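Local coordinates for protein GTN Reductase (Agrobacterium tumefaciens, PDB 5N6G) that probably reduces activated carbon-carbon double bonds with NADH or NADPH as hydride source, as an FMN-containing ene-reductase of the Old Yellow Enzyme family, at residues R230-V234 / F284-F289; P233-A237 / D276-G280. All coordinates share one frame; numbering follows the deposited sequence.

Contact 1: R230-V234 / F284-F289; sequences RLSPV and FDYASF. With FMN (flavin mononucleotide), chain B.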
loop_
_atom_site.group_PDB
_atom_site.type_symbol
_atom_site.label_atom_id
_atom_site.label_comp_id
_atom_site.label_asym_id
_atom_site.label_seq_id
_atom_site.Cartn_x
_atom_site.Cartn_y
_atom_site.Cartn_z
ATOM N N ARG A 230 -0.898 -5.753 -0.243
ATOM C CA ARG A 230 -1.858 -5.091 -1.116
ATOM C C ARG A 230 -1.605 -5.489 -2.567
ATOM O O ARG A 230 -0.471 -5.405 -3.045
ATOM C CB ARG A 230 -1.776 -3.569 -0.970
ATOM C CG ARG A 230 -2.952 -2.880 -1.644
ATOM C CD ARG A 230 -3.012 -1.403 -1.392
ATOM N NE ARG A 230 -4.399 -0.972 -1.265
ATOM C CZ ARG A 230 -4.876 0.217 -1.620
ATOM N NH1 ARG A 230 -4.112 1.104 -2.211
ATOM N NH2 ARG A 230 -6.146 0.497 -1.386
ATOM N N LEU A 231 -2.667 -5.839 -3.285
ATOM C CA LEU A 231 -2.604 -6.302 -4.665
ATOM C C LEU A 231 -3.609 -5.522 -5.502
ATOM O O LEU A 231 -4.651 -5.096 -5.000
ATOM C CB LEU A 231 -2.916 -7.813 -4.774
ATOM C CG LEU A 231 -2.022 -8.720 -3.943
ATOM C CD1 LEU A 231 -2.642 -10.138 -3.920
ATOM C CD2 LEU A 231 -0.610 -8.695 -4.525
ATOM N N SER A 232 -3.317 -5.354 -6.789
ATOM C CA SER A 232 -4.163 -4.562 -7.677
ATOM C C SER A 232 -4.091 -5.189 -9.069
ATOM O O SER A 232 -3.301 -4.761 -9.928
ATOM C CB SER A 232 -3.736 -3.089 -7.698
ATOM O OG SER A 232 -2.344 -2.950 -7.988
ATOM N N PRO A 233 -4.903 -6.223 -9.322
ATOM C CA PRO A 233 -4.702 -7.059 -10.524
ATOM C C PRO A 233 -4.802 -6.339 -11.860
ATOM O O PRO A 233 -4.137 -6.763 -12.815
ATOM C CB PRO A 233 -5.814 -8.114 -10.393
ATOM C CG PRO A 233 -6.080 -8.213 -8.939
ATOM C CD PRO A 233 -5.826 -6.850 -8.359
ATOM N N VAL A 234 -5.619 -5.297 -12.002
ATOM C CA VAL A 234 -5.862 -4.733 -13.324
ATOM C C VAL A 234 -5.489 -3.272 -13.438
ATOM O O VAL A 234 -5.709 -2.677 -14.492
ATOM C CB VAL A 234 -7.332 -4.921 -13.760
ATOM C CG1 VAL A 234 -7.707 -6.393 -13.798
ATOM C CG2 VAL A 234 -8.279 -4.171 -12.854
ATOM N N PHE A 284 -11.693 -9.434 -15.287
ATOM C CA PHE A 284 -11.152 -10.128 -14.128
ATOM C C PHE A 284 -12.299 -10.578 -13.235
ATOM O O PHE A 284 -13.253 -9.828 -13.005
ATOM C CB PHE A 284 -10.205 -9.212 -13.347
ATOM C CG PHE A 284 -9.378 -9.919 -12.314
ATOM C CD1 PHE A 284 -8.213 -10.558 -12.665
ATOM C CD2 PHE A 284 -9.747 -9.914 -10.983
ATOM C CE1 PHE A 284 -7.441 -11.214 -11.727
ATOM C CE2 PHE A 284 -8.972 -10.560 -10.024
ATOM C CZ PHE A 284 -7.812 -11.205 -10.398
ATOM N N ASP A 285 -12.193 -11.809 -12.731
ATOM C CA ASP A 285 -13.206 -12.422 -11.872
ATOM C C ASP A 285 -12.682 -12.354 -10.434
ATOM O O ASP A 285 -11.822 -13.143 -10.035
ATOM C CB ASP A 285 -13.468 -13.847 -12.352
ATOM C CG ASP A 285 -14.578 -14.538 -11.591
ATOM O OD1 ASP A 285 -14.906 -14.133 -10.450
ATOM O OD2 ASP A 285 -15.098 -15.525 -12.149
ATOM N N TYR A 286 -13.177 -11.386 -9.656
ATOM C CA TYR A 286 -12.687 -11.213 -8.292
ATOM C C TYR A 286 -13.179 -12.315 -7.353
ATOM O O TYR A 286 -12.501 -12.617 -6.366
ATOM C CB TYR A 286 -13.094 -9.839 -7.768
ATOM C CG TYR A 286 -12.377 -8.735 -8.501
ATOM C CD1 TYR A 286 -11.165 -8.258 -8.051
ATOM C CD2 TYR A 286 -12.891 -8.216 -9.692
ATOM C CE1 TYR A 286 -10.474 -7.259 -8.743
ATOM C CE2 TYR A 286 -12.202 -7.224 -10.389
ATOM C CZ TYR A 286 -11.016 -6.751 -9.905
ATOM O OH TYR A 286 -10.347 -5.756 -10.610
ATOM N N ALA A 287 -14.333 -12.919 -7.629
ATOM C CA ALA A 287 -14.770 -14.081 -6.844
ATOM C C ALA A 287 -13.849 -15.281 -7.048
ATOM O O ALA A 287 -13.566 -16.021 -6.099
ATOM C CB ALA A 287 -16.200 -14.447 -7.213
ATOM N N SER A 288 -13.421 -15.522 -8.291
ATOM C CA SER A 288 -12.506 -16.624 -8.585
ATOM C C SER A 288 -11.166 -16.395 -7.903
ATOM O O SER A 288 -10.532 -17.329 -7.384
ATOM C CB SER A 288 -12.326 -16.729 -10.106
ATOM O OG SER A 288 -11.280 -17.624 -10.449
ATOM N N PHE A 289 -10.727 -15.143 -7.906
ATOM C CA PHE A 289 -9.492 -14.729 -7.253
ATOM C C PHE A 289 -9.549 -14.990 -5.753
ATOM O O PHE A 289 -8.635 -15.604 -5.177
ATOM C CB PHE A 289 -9.287 -13.246 -7.588
ATOM C CG PHE A 289 -8.104 -12.585 -6.965
ATOM C CD1 PHE A 289 -6.808 -13.063 -7.146
ATOM C CD2 PHE A 289 -8.279 -11.415 -6.234
ATOM C CE1 PHE A 289 -5.730 -12.398 -6.591
ATOM C CE2 PHE A 289 -7.212 -10.757 -5.677
ATOM C CZ PHE A 289 -5.936 -11.243 -5.853
HETATM N N1 FMN B . -2.477 3.520 -2.673
HETATM C C2 FMN B . -1.437 2.866 -2.061
HETATM O O2 FMN B . -1.339 1.618 -2.083
HETATM N N3 FMN B . -0.489 3.594 -1.376
HETATM C C4 FMN B . -0.447 4.972 -1.269
HETATM O O4 FMN B . 0.421 5.523 -0.593
HETATM C C4A FMN B . -1.529 5.655 -1.944
HETATM N N5 FMN B . -1.581 6.961 -1.863
HETATM C C5A FMN B . -2.704 7.589 -2.374
HETATM C C6 FMN B . -2.832 8.962 -2.194
HETATM C C7 FMN B . -3.987 9.625 -2.582
HETATM C C7M FMN B . -4.091 11.110 -2.337
HETATM C C8 FMN B . -5.038 8.914 -3.172
HETATM C C8M FMN B . -6.328 9.591 -3.546
HETATM C C9 FMN B . -4.908 7.542 -3.377
HETATM C C9A FMN B . -3.751 6.877 -2.972
HETATM N N10 FMN B . -3.636 5.473 -3.061
HETATM C C10 FMN B . -2.525 4.835 -2.583
HETATM C "C1'" FMN B . -4.808 4.704 -3.503
HETATM C "C2'" FMN B . -5.824 4.566 -2.377
HETATM O "O2'" FMN B . -5.291 3.775 -1.309
HETATM C "C3'" FMN B . -7.147 3.950 -2.832
HETATM O "O3'" FMN B . -6.899 2.688 -3.449
HETATM C "C4'" FMN B . -7.923 4.823 -3.817
HETATM O "O4'" FMN B . -8.075 6.144 -3.292
HETATM C "C5'" FMN B . -9.270 4.224 -4.180
HETATM O "O5'" FMN B . -10.109 4.127 -3.011
HETATM P P FMN B . -11.341 5.131 -2.678
HETATM O O1P FMN B . -12.326 4.952 -3.813
HETATM O O2P FMN B . -10.738 6.526 -2.690
HETATM O O3P FMN B . -11.835 4.686 -1.351
#
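Val234 and Phe284 bring the two backbones closest, their CA atoms 7.6 Å apart, where the loop leaving strand 227-231 passes the turn that leads into helix 286-295. Apolar side chains fill the gap. Pro233 sets the CB corner of its ring over one face of Phe284, 3.8 Å from the ring centroid and 18° off the normal, a CH-pi contact for which proline's rigid ring offers a fixed C-H edge. Phe284 reaches it because its CG lies anti to the backbone N (chi1 -168°). Val234 divides its branches: CG1 touches Phe284 CB at 3.8 Å, while CG2 meets Tyr286 OH, a hydroxyl bonded to Gly269 N. On the strand itself, Leu231 CD1 abuts the edge of Phe289 at CZ, 4.0 Å away. Asp285 is the N-cap of the helix, its OD1 accepting from Ser288 N at 3.0 Å. Arg230 takes no part in this packing and extends to the flavin: NH1 donates to FMN O2 at 2.8 Å and NH2 to FMN O3' at 3.1 Å, joining the pyrimidine edge to the ribityl chain; its positive charge may stabilise the reduced flavin. In this TIM barrel, strand 263-267 runs beside strand 227-231, and helix 245-256 packs against Phe284 and Phe289.

Contact 2: P233-A237 / D276-G280; sequences PVTPA and DFKQG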
loop_
_atom_site.group_PDB
_atom_site.type_symbol
_atom_site.label_atom_id
_atom_site.label_comp_id
_atom_site.label_asym_id
_atom_site.label_seq_id
_atom_site.Cartn_x
_atom_site.Cartn_y
_atom_site.Cartn_z
ATOM N N PRO A 233 -4.903 -6.223 -9.322
ATOM C CA PRO A 233 -4.702 -7.059 -10.524
ATOM C C PRO A 233 -4.802 -6.339 -11.860
ATOM O O PRO A 233 -4.137 -6.763 -12.815
ATOM C CB PRO A 233 -5.814 -8.114 -10.393
ATOM C CG PRO A 233 -6.080 -8.213 -8.939
ATOM C CD PRO A 233 -5.826 -6.850 -8.359
ATOM N N VAL A 234 -5.619 -5.297 -12.002
ATOM C CA VAL A 234 -5.862 -4.733 -13.324
ATOM C C VAL A 234 -5.489 -3.272 -13.438
ATOM O O VAL A 234 -5.709 -2.677 -14.492
ATOM C CB VAL A 234 -7.332 -4.921 -13.760
ATOM C CG1 VAL A 234 -7.707 -6.393 -13.798
ATOM C CG2 VAL A 234 -8.279 -4.171 -12.854
ATOM N N THR A 235 -4.935 -2.677 -12.416
ATOM C CA THR A 235 -4.814 -1.236 -12.436
ATOM C C THR A 235 -3.808 -0.777 -13.492
ATOM O O THR A 235 -2.768 -1.409 -13.675
ATOM C CB THR A 235 -4.397 -0.710 -11.081
ATOM O OG1 THR A 235 -4.426 0.719 -11.155
ATOM C CG2 THR A 235 -3.021 -1.172 -10.707
ATOM N N PRO A 236 -4.083 0.329 -14.177
ATOM C CA PRO A 236 -3.126 0.882 -15.143
ATOM C C PRO A 236 -2.143 1.875 -14.539
ATOM O O PRO A 236 -1.410 2.544 -15.279
ATOM C CB PRO A 236 -4.056 1.576 -16.123
ATOM C CG PRO A 236 -5.165 2.103 -15.272
ATOM C CD PRO A 236 -5.346 1.090 -14.176
ATOM N N ALA A 237 -2.147 2.006 -13.230
ATOM C CA ALA A 237 -1.282 2.963 -12.554
ATOM C C ALA A 237 0.171 2.812 -12.992
ATOM O O ALA A 237 0.702 1.708 -13.100
ATOM C CB ALA A 237 -1.387 2.754 -11.042
ATOM N N ASP A 276 -14.848 -1.745 -12.921
ATOM C CA ASP A 276 -14.933 -2.781 -13.950
ATOM C C ASP A 276 -13.839 -2.667 -15.011
ATOM O O ASP A 276 -13.929 -3.307 -16.070
ATOM C CB ASP A 276 -16.313 -2.765 -14.615
ATOM C CG ASP A 276 -16.566 -1.513 -15.425
ATOM O OD1 ASP A 276 -15.678 -0.637 -15.487
ATOM O OD2 ASP A 276 -17.664 -1.412 -16.017
ATOM N N PHE A 277 -12.801 -1.892 -14.731
ATOM C CA PHE A 277 -11.694 -1.732 -15.660
ATOM C C PHE A 277 -11.057 -3.078 -16.004
ATOM O O PHE A 277 -10.952 -3.986 -15.167
ATOM C CB PHE A 277 -10.661 -0.792 -15.035
ATOM C CG PHE A 277 -9.556 -0.401 -15.960
ATOM C CD1 PHE A 277 -9.754 0.565 -16.926
ATOM C CD2 PHE A 277 -8.310 -1.000 -15.851
ATOM C CE1 PHE A 277 -8.735 0.917 -17.777
ATOM C CE2 PHE A 277 -7.292 -0.648 -16.704
ATOM C CZ PHE A 277 -7.505 0.307 -17.658
ATOM N N LYS A 278 -10.621 -3.201 -17.251
ATOM C CA LYS A 278 -9.752 -4.295 -17.640
ATOM C C LYS A 278 -8.776 -3.771 -18.676
ATOM O O LYS A 278 -9.043 -2.796 -19.372
ATOM C CB LYS A 278 -10.522 -5.487 -18.199
ATOM C CG LYS A 278 -11.261 -5.203 -19.478
ATOM C CD LYS A 278 -12.025 -6.441 -19.929
ATOM C CE LYS A 278 -12.835 -6.184 -21.158
ATOM N NZ LYS A 278 -11.986 -6.029 -22.350
ATOM N N GLN A 279 -7.662 -4.462 -18.786
ATOM C CA GLN A 279 -6.655 -4.167 -19.793
ATOM C C GLN A 279 -6.651 -5.173 -20.921
ATOM O O GLN A 279 -6.549 -4.788 -22.081
ATOM C CB GLN A 279 -5.268 -4.142 -19.147
ATOM C CG GLN A 279 -5.110 -3.101 -18.089
ATOM C CD GLN A 279 -3.664 -2.970 -17.611
ATOM O OE1 GLN A 279 -3.069 -3.919 -17.148
ATOM N NE2 GLN A 279 -3.108 -1.762 -17.732
ATOM N N GLY A 280 -6.717 -6.455 -20.599
ATOM C CA GLY A 280 -6.753 -7.489 -21.604
ATOM C C GLY A 280 -8.161 -7.760 -22.100
ATOM O O GLY A 280 -9.099 -6.984 -21.899
HETATM O O HOH W 1 -2.251 -3.786 -14.641
#
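Phe277 meets Val234 and Pro236 with the CD2-CE2 edge of its ring. Its CG stands anti to the backbone N (chi1 -172°), which carries the ring across to the other loop, where Val234 O lies at the ring edge, in its plane, 3.4 Å from Phe277 CD2. The electropositive rim of an aromatic ring suits such a carbonyl oxygen. Pro236 comes from the opposite direction and sets CD 3.6 Å from Phe277 CE2, an oblique apolar contact between two stiff rings. The backbone joins in too: Phe277 O lies 3.5 Å from Val234 CG2. Both segments belong to loops that follow barrel strands, 227-231 and 263-267, at the C-terminal end of the TIM barrel, where FMN and substrate bind in this family. The CB of Lys278 points away from the other loop, and NZ donates to Gly280 O at 3.1 Å, in the carbonyl plane, which suits a long, flexible, exposed chain. Gln279 turns back inward, its aliphatic CG 3.7 Å from Val234 O. Its amide then binds the opposite loop: NE2 bonds Ile240 O, while OE1 accepts from Glu242 N and from a water that lies 2.6 Å from both Gln279 OE1 and Thr235 O and donates to each.

In the fold
Pro233 and Val234 belong to both contacts, so one loop after strand 227-231 is held at successive points by the chain from the loop after strand 263-267 into helix 286-295. Contact 1 is buried and almost wholly apolar, aromatic rings from the first turn of a helix and the residue leading into it packing on proline, valine and leucine; its polar groups bond to other partners, among them the flavin and the Gly269 backbone. Contact 2, about 10 Å away between centres, is only partly buried and joins loop to loop, mixing ring packing with a bridging water and a glutamine amide. Val234 works through its side chain in contact 1, whereas in contact 2 its carbonyl oxygen also takes part.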